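Local coordinates for N-acetyltransferase (PDB 3I3G), which probably catalyses transfer of an acetyl group from acetyl-CoA to D-glucosamine 6-phosphate, a step on the route to UDP-N-acetylglucosamine, at residues G79-M84 and K115-D120; E22-V25 and S29-S32; Y131-D136 and L148-H153; K67-Q72 and A111-A116. All blocks are in the same frame, centred on the assembly; numbering follows the deposited sequence. Where two conformers were deposited one is given.

Contact 1: residues G79-M84 and K115-D120; sequences GSASLM and KALIMD
Leu117 is the one large side chain that helix segment 115-120 presses onto strand segment 79-84, and it does so in two places. At its base, CB lies against the methyl of Ala81, CB to CB 3.9 Å. Further out, the CD1 branch settles on the backbone just upstream, with Leu117 CD1 3.5 Å from Ser80 N and 3.9 Å from Gly79 C. The leucine thus straddles main chain and methyl rather than meeting another long side chain. Its first torsion explains the reach: CG stands beside the backbone N and anti to the carbonyl carbon (chi1 -76°), which carries CD1 back toward Gly79, where no side chain is in the way. No hydrogen bond joins the segments; the contact is buried and rests on van der Waals touch alone, the leucine CB on a methyl and one branch on the peptide backbone.

Behind this first shell lie the elements that set the spacing. Helix and strand run nearly alongside, their segment axes 20° apart and 8.4 Å from each other at closest approach, a close fit that the small Gly79 and Ala81 permit. Ser80 directs its side chain away from the helix, where its OG is hydrogen-bonded to His34. At the C-terminal end of the helix segment, Asp120 forms a salt bridge with Lys67 of strand 65-71.

Strand 76-86 is held on one edge by strand 65-71 and on the other by strand 96-104, while helix 113-127 lies over this part of the sheet: Leu117 also touches Phe69, and Leu83 packs farther along the same helix on Leu121 and Ile124.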
loop_
_atom_site.group_PDB
_atom_site.type_symbol
_atom_site.label_atom_id
_atom_site.label_comp_id
_atom_site.label_asym_id
_atom_site.label_seq_id
_atom_site.Cartn_x
_atom_site.Cartn_y
_atom_site.Cartn_z
ATOM N N GLY A 79 0.330 -14.554 -15.623
ATOM C CA GLY A 79 1.044 -13.416 -15.055
ATOM C C GLY A 79 0.100 -12.405 -14.440
ATOM O O GLY A 79 -0.991 -12.168 -14.958
ATOM N N SER A 80 0.516 -11.807 -13.328
ATOM C CA SER A 80 -0.310 -10.813 -12.656
ATOM C C SER A 80 0.515 -9.809 -11.860
ATOM O O SER A 80 1.571 -10.141 -11.318
ATOM C CB SER A 80 -1.324 -11.492 -11.734
ATOM O OG SER A 80 -2.165 -10.533 -11.111
ATOM N N ALA A 81 0.014 -8.581 -11.796
ATOM C CA ALA A 81 0.609 -7.530 -10.982
ATOM C C ALA A 81 -0.467 -6.498 -10.670
ATOM O O ALA A 81 -1.244 -6.124 -11.546
ATOM C CB ALA A 81 1.775 -6.885 -11.711
ATOM N N SER A 82 -0.518 -6.047 -9.421
ATOM C CA SER A 82 -1.563 -5.119 -8.998
ATOM C C SER A 82 -1.004 -3.744 -8.646
ATOM O O SER A 82 0.144 -3.619 -8.222
ATOM C CB SER A 82 -2.347 -5.694 -7.817
ATOM O OG SER A 82 -3.069 -6.851 -8.203
ATOM N N LEU A 83 -1.830 -2.718 -8.823
ATOM C CA LEU A 83 -1.411 -1.344 -8.577
ATOM C C LEU A 83 -2.413 -0.600 -7.700
ATOM O O LEU A 83 -3.612 -0.591 -7.975
ATOM C CB LEU A 83 -1.229 -0.597 -9.901
ATOM C CG LEU A 83 -0.841 0.878 -9.789
ATOM C CD1 LEU A 83 0.514 1.022 -9.114
ATOM C CD2 LEU A 83 -0.837 1.547 -11.158
ATOM N N MET A 84 -1.907 0.022 -6.641
ATOM C CA MET A 84 -2.730 0.838 -5.761
ATOM C C MET A 84 -2.200 2.265 -5.773
ATOM O O MET A 84 -1.099 2.527 -5.294
ATOM C CB MET A 84 -2.705 0.285 -4.336
ATOM C CG MET A 84 -3.063 -1.188 -4.229
ATOM S SD MET A 84 -3.017 -1.791 -2.530
ATOM C CE MET A 84 -1.358 -1.319 -2.044
ATOM N N LYS A 115 8.837 -8.071 -16.481
ATOM C CA LYS A 115 9.219 -6.745 -16.955
ATOM C C LYS A 115 8.031 -6.015 -17.576
ATOM O O LYS A 115 7.781 -4.848 -17.275
ATOM C CB LYS A 115 10.358 -6.852 -17.970
ATOM C CG LYS A 115 10.726 -5.538 -18.643
ATOM C CD LYS A 115 11.973 -5.697 -19.500
ATOM C CE LYS A 115 12.318 -4.409 -20.228
ATOM N NZ LYS A 115 13.182 -3.516 -19.407
ATOM N N ALA A 116 7.303 -6.709 -18.444
ATOM C CA ALA A 116 6.160 -6.115 -19.129
ATOM C C ALA A 116 5.104 -5.634 -18.136
ATOM O O ALA A 116 4.582 -4.527 -18.258
ATOM C CB ALA A 116 5.556 -7.107 -20.112
ATOM N N LEU A 117 4.794 -6.476 -17.157
ATOM C CA LEU A 117 3.807 -6.133 -16.138
ATOM C C LEU A 117 4.223 -4.898 -15.344
ATOM O O LEU A 117 3.446 -3.955 -15.195
ATOM C CB LEU A 117 3.578 -7.316 -15.193
ATOM C CG LEU A 117 2.728 -8.464 -15.747
ATOM C CD1 LEU A 117 2.856 -9.707 -14.877
ATOM C CD2 LEU A 117 1.276 -8.038 -15.869
ATOM N N ILE A 118 5.453 -4.907 -14.838
ATOM C CA ILE A 118 5.958 -3.792 -14.042
ATOM C C ILE A 118 5.964 -2.484 -14.832
ATOM O O ILE A 118 5.501 -1.453 -14.345
ATOM C CB ILE A 118 7.371 -4.075 -13.501
ATOM C CG1 ILE A 118 7.351 -5.296 -12.579
ATOM C CG2 ILE A 118 7.912 -2.859 -12.767
ATOM C CD1 ILE A 118 6.428 -5.152 -11.382
ATOM N N MET A 119 6.495 -2.530 -16.049
ATOM C CA MET A 119 6.541 -1.348 -16.903
ATOM C C MET A 119 5.139 -0.799 -17.147
ATOM O O MET A 119 4.919 0.410 -17.096
ATOM C CB MET A 119 7.223 -1.669 -18.235
ATOM C CG MET A 119 8.710 -1.962 -18.117
ATOM S SD MET A 119 9.655 -0.557 -17.489
ATOM C CE MET A 119 9.120 -0.519 -15.780
ATOM N N ASP A 120 4.194 -1.698 -17.406
ATOM C CA ASP A 120 2.807 -1.307 -17.628
ATOM C C ASP A 120 2.270 -0.518 -16.439
ATOM O O ASP A 120 1.690 0.553 -16.606
ATOM C CB ASP A 120 1.935 -2.542 -17.867
ATOM C CG ASP A 120 0.509 -2.185 -18.244
ATOM O OD1 ASP A 120 0.319 -1.439 -19.227
ATOM O OD2 ASP A 120 -0.424 -2.659 -17.563
#

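Contact 2: residues E22-V25 and S29-S32; sequences ELRV and SDLS
Arg24, near the end of strand 21-25, meets Asp30 across the short loop that joins the strand to the following helix, the two side chains coming from opposite directions. Ser29 brings the chain out of that loop, and at Asp30 the carboxylate is directed back at the strand, its CG beside the backbone N and anti to the carbonyl carbon (chi1 -56°). The guanidinium takes it end-on, one nitrogen to each oxygen. Arg24 NH1 donates to Asp30 OD2 at 2.7 Å, and NH2 of the same arginine donates to Asp30 OD1 at 3.0 Å in an almost straight bond (171°). Both oxygens are met on their syn sides and lie close to the guanidinium plane, yet the two flat groups are twisted 36° against each other, so the pair is bidentate without being coplanar. OD2 has a further donor in the backbone N of Glu27, which ties the carboxylate to the loop itself. Leu31 then carries the chain into helix 31-38 and packs on Leu52 and Ala56 of helix 49-61 and on Phe89 of the second subunit.

The arginine is held from several directions. Its NH1 makes a weak bond to Val25 O at 3.2 Å and a salt bridge to Glu27; its NE points at Glu22 OE1, an atom whose position is less certain. Asp30 and Glu27, probably with Glu22, surround the guanidinium in a salt-bridge network that ties strand 21-25 to the chain leading into helix 31-38, and such surroundings would probably help hold Arg24 protonated and keep the buried Asp30 ionised.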
loop_
_atom_site.group_PDB
_atom_site.type_symbol
_atom_site.label_atom_id
_atom_site.label_comp_id
_atom_site.label_asym_id
_atom_site.label_seq_id
_atom_site.Cartn_x
_atom_site.Cartn_y
_atom_site.Cartn_z
ATOM N N GLU A 22 -1.963 -11.946 -24.087
ATOM C CA GLU A 22 -2.532 -10.607 -24.087
ATOM C C GLU A 22 -2.433 -9.986 -22.701
ATOM O O GLU A 22 -2.734 -10.633 -21.697
ATOM C CB GLU A 22 -3.988 -10.634 -24.552
ATOM C CG GLU A 22 -4.887 -11.541 -23.734
ATOM C CD GLU A 22 -6.314 -11.559 -24.245
ATOM O OE1 GLU A 22 -7.159 -12.244 -23.626
ATOM O OE2 GLU A 22 -6.588 -10.889 -25.263
ATOM N N LEU A 23 -1.999 -8.732 -22.657
ATOM C CA LEU A 23 -1.918 -7.990 -21.408
ATOM C C LEU A 23 -3.180 -7.155 -21.241
ATOM O O LEU A 23 -3.470 -6.288 -22.064
ATOM C CB LEU A 23 -0.684 -7.089 -21.404
ATOM C CG LEU A 23 -0.447 -6.233 -20.159
ATOM C CD1 LEU A 23 -0.417 -7.094 -18.911
ATOM C CD2 LEU A 23 0.844 -5.445 -20.298
ATOM N N ARG A 24 -3.934 -7.423 -20.181
ATOM C CA ARG A 24 -5.204 -6.742 -19.968
ATOM C C ARG A 24 -5.597 -6.696 -18.495
ATOM O O ARG A 24 -4.927 -7.278 -17.642
ATOM C CB ARG A 24 -6.310 -7.419 -20.780
ATOM C CG ARG A 24 -6.459 -8.910 -20.503
ATOM C CD ARG A 24 -7.669 -9.489 -21.218
ATOM N NE ARG A 24 -7.814 -10.922 -20.982
ATOM C CZ ARG A 24 -8.323 -11.447 -19.872
ATOM N NH1 ARG A 24 -8.733 -10.657 -18.890
ATOM N NH2 ARG A 24 -8.419 -12.763 -19.741
ATOM N N VAL A 25 -6.690 -6.000 -18.203
ATOM C CA VAL A 25 -7.190 -5.903 -16.838
ATOM C C VAL A 25 -7.862 -7.204 -16.413
ATOM O O VAL A 25 -8.487 -7.886 -17.227
ATOM C CB VAL A 25 -8.195 -4.747 -16.685
ATOM C CG1 VAL A 25 -7.554 -3.430 -17.093
ATOM C CG2 VAL A 25 -9.445 -5.019 -17.507
ATOM N N SER A 29 -14.174 -13.610 -15.164
ATOM C CA SER A 29 -13.958 -14.940 -15.731
ATOM C C SER A 29 -12.543 -15.463 -15.475
ATOM O O SER A 29 -12.269 -16.647 -15.673
ATOM C CB SER A 29 -14.252 -14.939 -17.234
ATOM O OG SER A 29 -15.582 -14.518 -17.494
ATOM N N ASP A 30 -11.653 -14.578 -15.031
ATOM C CA ASP A 30 -10.252 -14.933 -14.792
ATOM C C ASP A 30 -9.983 -15.376 -13.353
ATOM O O ASP A 30 -8.965 -16.008 -13.072
ATOM C CB ASP A 30 -9.336 -13.741 -15.088
ATOM C CG ASP A 30 -9.511 -13.190 -16.487
ATOM O OD1 ASP A 30 -9.824 -13.967 -17.414
ATOM O OD2 ASP A 30 -9.316 -11.967 -16.660
ATOM N N LEU A 31 -10.890 -15.031 -12.447
ATOM C CA LEU A 31 -10.621 -15.126 -11.009
ATOM C C LEU A 31 -10.089 -16.478 -10.523
ATOM O O LEU A 31 -9.124 -16.528 -9.760
ATOM C CB LEU A 31 -11.852 -14.704 -10.201
ATOM C CG LEU A 31 -12.321 -13.271 -10.477
ATOM C CD1 LEU A 31 -13.510 -12.907 -9.607
ATOM C CD2 LEU A 31 -11.184 -12.286 -10.259
ATOM N N SER A 32 -10.715 -17.569 -10.952
ATOM C CA SER A 32 -10.299 -18.901 -10.520
ATOM C C SER A 32 -8.883 -19.226 -10.989
ATOM O O SER A 32 -8.050 -19.680 -10.206
ATOM C CB SER A 32 -11.280 -19.965 -11.019
ATOM O OG SER A 32 -11.272 -20.046 -12.434
#

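Contact 3: residues Y131-D136 and L148-H153; sequences YKVILD and LGFRAH
Val133 and Leu135 sit on an extended strand, whereas Phe150, which they touch, comes just after a Schellman motif in which Gly149, with positive phi (112°), ends helix 142-147. The arrangement belongs to the C-terminal part of the GNAT fold: strand 132-137 leads through a helix to strand 151-160. The two segments do not pair with each other; residues of both pair instead in an antiparallel ladder with the second subunit, and the sheet continues across the dimer interface.

What bridges them within the chain is Phe150, whose side chain leaves the backbone toward the strand. The Leu135 and Phe150 side chains cross at about a right angle and touch through one leucine branch, Leu135 CD2 lying 3.9 Å from Phe150 CE1. That branch is delivered by a first torsion placing CG between the backbone N and the carbonyl carbon (chi1 58°). Val133 adds a looser touch, CG1 to Phe150 CE1 4.2 Å. Tyr145 of the intervening helix packs on both Leu135 and Phe150, and Ile118 of helix 113-127 also touches the ring. The same ring carbon that meets both aliphatic chains, Phe150 CE1, also approaches the strand backbone, obliquely, at 3.7 Å from Val133 O.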
loop_
_atom_site.group_PDB
_atom_site.type_symbol
_atom_site.label_atom_id
_atom_site.label_comp_id
_atom_site.label_asym_id
_atom_site.label_seq_id
_atom_site.Cartn_x
_atom_site.Cartn_y
_atom_site.Cartn_z
ATOM N N TYR A 131 4.616 10.479 -8.444
ATOM C CA TYR A 131 6.001 10.941 -8.484
ATOM C C TYR A 131 6.969 9.790 -8.225
ATOM O O TYR A 131 8.161 9.891 -8.517
ATOM C CB TYR A 131 6.234 12.082 -7.489
ATOM C CG TYR A 131 6.284 11.651 -6.041
ATOM C CD1 TYR A 131 7.488 11.315 -5.438
ATOM C CD2 TYR A 131 5.128 11.591 -5.274
ATOM C CE1 TYR A 131 7.540 10.926 -4.114
ATOM C CE2 TYR A 131 5.171 11.202 -3.951
ATOM C CZ TYR A 131 6.378 10.871 -3.376
ATOM O OH TYR A 131 6.421 10.483 -2.058
ATOM N N LYS A 132 6.449 8.694 -7.681
ATOM C CA LYS A 132 7.259 7.508 -7.443
ATOM C C LYS A 132 6.409 6.242 -7.434
ATOM O O LYS A 132 5.198 6.293 -7.218
ATOM C CB LYS A 132 8.020 7.626 -6.119
ATOM C CG LYS A 132 7.147 7.452 -4.884
ATOM C CD LYS A 132 7.978 7.426 -3.609
ATOM C CE LYS A 132 7.097 7.225 -2.384
ATOM N NZ LYS A 132 7.891 7.150 -1.125
ATOM N N VAL A 133 7.056 5.109 -7.683
ATOM C CA VAL A 133 6.417 3.808 -7.566
ATOM C C VAL A 133 7.219 2.969 -6.582
ATOM O O VAL A 133 8.442 2.887 -6.678
ATOM C CB VAL A 133 6.352 3.074 -8.920
ATOM C CG1 VAL A 133 5.742 1.691 -8.743
ATOM C CG2 VAL A 133 5.555 3.886 -9.930
ATOM N N ILE A 134 6.529 2.356 -5.628
ATOM C CA ILE A 134 7.200 1.544 -4.622
ATOM C C ILE A 134 6.585 0.156 -4.518
ATOM O O ILE A 134 5.417 -0.046 -4.851
ATOM C CB ILE A 134 7.169 2.214 -3.235
ATOM C CG1 ILE A 134 5.727 2.496 -2.810
ATOM C CG2 ILE A 134 7.990 3.494 -3.246
ATOM C CD1 ILE A 134 5.602 3.065 -1.412
ATOM N N LEU A 135 7.387 -0.795 -4.056
ATOM C CA LEU A 135 6.937 -2.165 -3.879
ATOM C C LEU A 135 7.867 -2.887 -2.912
ATOM O O LEU A 135 8.993 -2.449 -2.680
ATOM C CB LEU A 135 6.891 -2.890 -5.226
ATOM C CG LEU A 135 8.195 -2.953 -6.025
ATOM C CD1 LEU A 135 9.121 -4.018 -5.461
ATOM C CD2 LEU A 135 7.910 -3.223 -7.489
ATOM N N ASP A 136 7.387 -3.984 -2.337
ATOM C CA ASP A 136 8.200 -4.779 -1.428
ATOM C C ASP A 136 8.688 -6.038 -2.126
ATOM O O ASP A 136 7.896 -6.800 -2.676
ATOM C CB ASP A 136 7.410 -5.137 -0.169
ATOM C CG ASP A 136 7.111 -3.930 0.693
ATOM O OD1 ASP A 136 7.953 -3.007 0.738
ATOM O OD2 ASP A 136 6.036 -3.903 1.328
ATOM N N LEU A 148 15.372 -3.504 -13.480
ATOM C CA LEU A 148 14.306 -2.706 -14.076
ATOM C C LEU A 148 14.507 -1.218 -13.805
ATOM O O LEU A 148 13.827 -0.376 -14.391
ATOM C CB LEU A 148 12.939 -3.154 -13.554
ATOM C CG LEU A 148 12.502 -4.578 -13.901
ATOM C CD1 LEU A 148 11.110 -4.855 -13.358
ATOM C CD2 LEU A 148 12.549 -4.806 -15.405
ATOM N N GLY A 149 15.439 -0.897 -12.915
ATOM C CA GLY A 149 15.724 0.494 -12.584
ATOM C C GLY A 149 15.325 0.859 -11.169
ATOM O O GLY A 149 15.609 1.961 -10.701
ATOM N N PHE A 150 14.659 -0.065 -10.486
ATOM C CA PHE A 150 14.301 0.138 -9.088
ATOM C C PHE A 150 15.547 0.052 -8.221
ATOM O O PHE A 150 16.486 -0.677 -8.538
ATOM C CB PHE A 150 13.285 -0.908 -8.630
ATOM C CG PHE A 150 11.893 -0.670 -9.141
ATOM C CD1 PHE A 150 10.917 -0.147 -8.310
ATOM C CD2 PHE A 150 11.559 -0.973 -10.449
ATOM C CE1 PHE A 150 9.633 0.071 -8.775
ATOM C CE2 PHE A 150 10.278 -0.757 -10.920
ATOM C CZ PHE A 150 9.314 -0.234 -10.082
ATOM N N ARG A 151 15.555 0.797 -7.123
ATOM C CA ARG A 151 16.677 0.753 -6.199
ATOM C C ARG A 151 16.203 0.387 -4.802
ATOM O O ARG A 151 15.096 0.743 -4.397
ATOM C CB ARG A 151 17.408 2.093 -6.174
ATOM C CG ARG A 151 16.587 3.221 -5.597
ATOM C CD ARG A 151 17.325 4.538 -5.697
ATOM N NE ARG A 151 16.589 5.605 -5.029
ATOM C CZ ARG A 151 15.517 6.199 -5.541
ATOM N NH1 ARG A 151 15.055 5.826 -6.727
ATOM N NH2 ARG A 151 14.908 7.161 -4.866
ATOM N N ALA A 152 17.045 -0.337 -4.072
ATOM C CA ALA A 152 16.730 -0.718 -2.704
ATOM C C ALA A 152 16.554 0.528 -1.851
ATOM O O ALA A 152 17.375 1.444 -1.894
ATOM C CB ALA A 152 17.824 -1.606 -2.134
ATOM N N HIS A 153 15.476 0.560 -1.078
ATOM C CA HIS A 153 15.179 1.720 -0.256
ATOM C C HIS A 153 14.986 1.306 1.198
ATOM O O HIS A 153 15.856 0.665 1.788
ATOM C CB HIS A 153 13.942 2.445 -0.789
ATOM C CG HIS A 153 13.884 3.894 -0.415
ATOM N ND1 HIS A 153 14.629 4.859 -1.057
ATOM C CD2 HIS A 153 13.170 4.539 0.537
ATOM C CE1 HIS A 153 14.377 6.038 -0.517
ATOM N NE2 HIS A 153 13.495 5.871 0.452
#

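Contact 4: residues K67-Q72 and A111-A116; sequences KVFCHQ and AGLGKA
Phe69 offers its ring face to Leu113, and the main interaction between strand segment 67-72 and segment 111-116 is a CH-pi contact. Leu113 CD2 stands 4.0 Å from the centroid of the Phe69 ring and only 7° off its normal, almost exactly above the centre.

Ordinary apolar contacts surround it. Leu113 CB lies 3.7 Å from Phe69 CD2, and the second methyl, Leu113 CD1, reaches back to Phe69 CB at 4.0 Å, so the leucine covers the phenylalanine from its root to the ring. Three residues on, the Ala116 methyl meets the ring edge in plane, 3.5 Å from Phe69 CZ. The phenylalanine's chi1 of -92° departs from a staggered value, turning the ring to receive one residue on its face and the other at its rim.

Leu113 lies between Gly112 and Gly114 in the glycine-rich turn that opens the long helix of GNAT enzymes, a turn whose backbone in relatives binds the pyrophosphate of acetyl-CoA and probably does so here. Phe69 reaches this first turn of the helix from strand 65-71.

The backbone contributes in its own way. Gly112 takes the N-cap position with positive phi (69°), and its O accepts a weak bond from Ala116 N at 3.4 Å. Leu113 O approaches the ring at Phe69 CE2, 3.6 Å away. Around the pair, Leu23 and Val78 pack on Phe69, Val78 touching Leu113 as well.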
loop_
_atom_site.group_PDB
_atom_site.type_symbol
_atom_site.label_atom_id
_atom_site.label_comp_id
_atom_site.label_asym_id
_atom_site.label_seq_id
_atom_site.Cartn_x
_atom_site.Cartn_y
_atom_site.Cartn_z
ATOM N N LYS A 67 -3.488 -6.042 -13.481
ATOM C CA LYS A 67 -3.202 -6.385 -14.865
ATOM C C LYS A 67 -2.703 -7.820 -14.924
ATOM O O LYS A 67 -1.940 -8.253 -14.062
ATOM C CB LYS A 67 -2.156 -5.437 -15.453
ATOM C CG LYS A 67 -2.544 -3.968 -15.393
ATOM C CD LYS A 67 -3.843 -3.708 -16.142
ATOM C CE LYS A 67 -3.669 -3.888 -17.640
ATOM N NZ LYS A 67 -2.866 -2.788 -18.246
ATOM N N VAL A 68 -3.140 -8.559 -15.937
ATOM C CA VAL A 68 -2.752 -9.955 -16.070
ATOM C C VAL A 68 -2.309 -10.287 -17.488
ATOM O O VAL A 68 -2.740 -9.654 -18.453
ATOM C CB VAL A 68 -3.914 -10.900 -15.701
ATOM C CG1 VAL A 68 -4.322 -10.705 -14.251
ATOM C CG2 VAL A 68 -5.097 -10.673 -16.632
ATOM N N PHE A 69 -1.438 -11.282 -17.602
ATOM C CA PHE A 69 -1.139 -11.881 -18.891
ATOM C C PHE A 69 -2.003 -13.119 -19.051
ATOM O O PHE A 69 -2.054 -13.970 -18.161
ATOM C CB PHE A 69 0.341 -12.243 -19.005
ATOM C CG PHE A 69 1.183 -11.158 -19.609
ATOM C CD1 PHE A 69 1.085 -10.863 -20.959
ATOM C CD2 PHE A 69 2.071 -10.436 -18.832
ATOM C CE1 PHE A 69 1.857 -9.865 -21.522
ATOM C CE2 PHE A 69 2.847 -9.439 -19.390
ATOM C CZ PHE A 69 2.738 -9.152 -20.737
ATOM N N CYS A 70 -2.687 -13.213 -20.185
ATOM C CA CYS A 70 -3.588 -14.326 -20.438
ATOM C C CYS A 70 -3.232 -15.042 -21.734
ATOM O O CYS A 70 -3.013 -14.409 -22.767
ATOM C CB CYS A 70 -5.037 -13.832 -20.492
ATOM S SG CYS A 70 -6.257 -15.075 -21.001
ATOM N N HIS A 71 -3.161 -16.366 -21.668
ATOM C CA HIS A 71 -3.051 -17.177 -22.868
ATOM C C HIS A 71 -4.433 -17.235 -23.511
ATOM O O HIS A 71 -5.268 -18.061 -23.141
ATOM C CB HIS A 71 -2.551 -18.580 -22.527
ATOM C CG HIS A 71 -2.325 -19.448 -23.724
ATOM N ND1 HIS A 71 -3.138 -20.518 -24.033
ATOM C CD2 HIS A 71 -1.383 -19.399 -24.697
ATOM C CE1 HIS A 71 -2.703 -21.094 -25.140
ATOM N NE2 HIS A 71 -1.640 -20.434 -25.563
ATOM N N GLN A 72 -4.670 -16.340 -24.465
ATOM C CA GLN A 72 -6.002 -16.154 -25.040
ATOM C C GLN A 72 -6.726 -17.441 -25.436
ATOM O O GLN A 72 -7.908 -17.604 -25.134
ATOM C CB GLN A 72 -5.950 -15.197 -26.233
ATOM C CG GLN A 72 -6.403 -13.786 -25.908
ATOM C CD GLN A 72 -6.827 -13.019 -27.144
ATOM O OE1 GLN A 72 -7.892 -12.398 -27.171
ATOM N NE2 GLN A 72 -6.000 -13.067 -28.181
ATOM N N ALA A 111 9.780 -15.637 -20.716
ATOM C CA ALA A 111 8.959 -14.847 -21.627
ATOM C C ALA A 111 9.038 -13.346 -21.349
ATOM O O ALA A 111 8.548 -12.537 -22.136
ATOM C CB ALA A 111 7.511 -15.323 -21.581
ATOM N N GLY A 112 9.653 -12.980 -20.228
ATOM C CA GLY A 112 9.794 -11.574 -19.857
ATOM C C GLY A 112 8.478 -10.915 -19.484
ATOM O O GLY A 112 8.283 -9.722 -19.721
ATOM N N LEU A 113 7.544 -11.671 -18.922
ATOM C CA LEU A 113 6.262 -11.138 -18.490
ATOM C C LEU A 113 6.406 -10.195 -17.294
ATOM O O LEU A 113 5.705 -9.254 -17.190
ATOM C CB LEU A 113 5.276 -12.234 -18.148
ATOM C CG LEU A 113 5.022 -13.316 -19.203
ATOM C CD1 LEU A 113 3.877 -14.154 -18.854
ATOM C CD2 LEU A 113 4.916 -12.749 -20.501
ATOM N N GLY A 114 7.325 -10.516 -16.406
ATOM C CA GLY A 114 7.543 -9.680 -15.229
ATOM C C GLY A 114 7.850 -8.245 -15.610
ATOM O O GLY A 114 7.207 -7.311 -15.127
ATOM N N LYS A 115 8.837 -8.071 -16.481
ATOM C CA LYS A 115 9.219 -6.745 -16.955
ATOM C C LYS A 115 8.031 -6.015 -17.576
ATOM O O LYS A 115 7.781 -4.848 -17.275
ATOM C CB LYS A 115 10.358 -6.852 -17.970
ATOM C CG LYS A 115 10.726 -5.538 -18.643
ATOM C CD LYS A 115 11.973 -5.697 -19.500
ATOM C CE LYS A 115 12.318 -4.409 -20.228
ATOM N NZ LYS A 115 13.182 -3.516 -19.407
ATOM N N ALA A 116 7.303 -6.709 -18.444
ATOM C CA ALA A 116 6.160 -6.115 -19.129
ATOM C C ALA A 116 5.104 -5.634 -18.136
ATOM O O ALA A 116 4.582 -4.527 -18.258
ATOM C CB ALA A 116 5.556 -7.107 -20.112
#

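Along the chain contact 2 closes first, near the N-terminus; contacts 4 and 1 then open on successive strands, 65-71 and 76-86, and both end on helix 113-127; contact 3 follows. All four reach the same mixed sheet. Contacts 1 and 4, with centres 8 Å apart, share Lys115 and Ala116 and show the helix seated on neighbouring strands. Contact 2 lies about 10 Å from contact 4, centre to centre, on the adjoining edge strand. Contact 3 is about 25 Å from contact 2 between centres, across the middle of the chain, where the sheet passes into the second subunit. One helix therefore links the N-terminal strands to the dimer-forming end of the acetyltransferase fold.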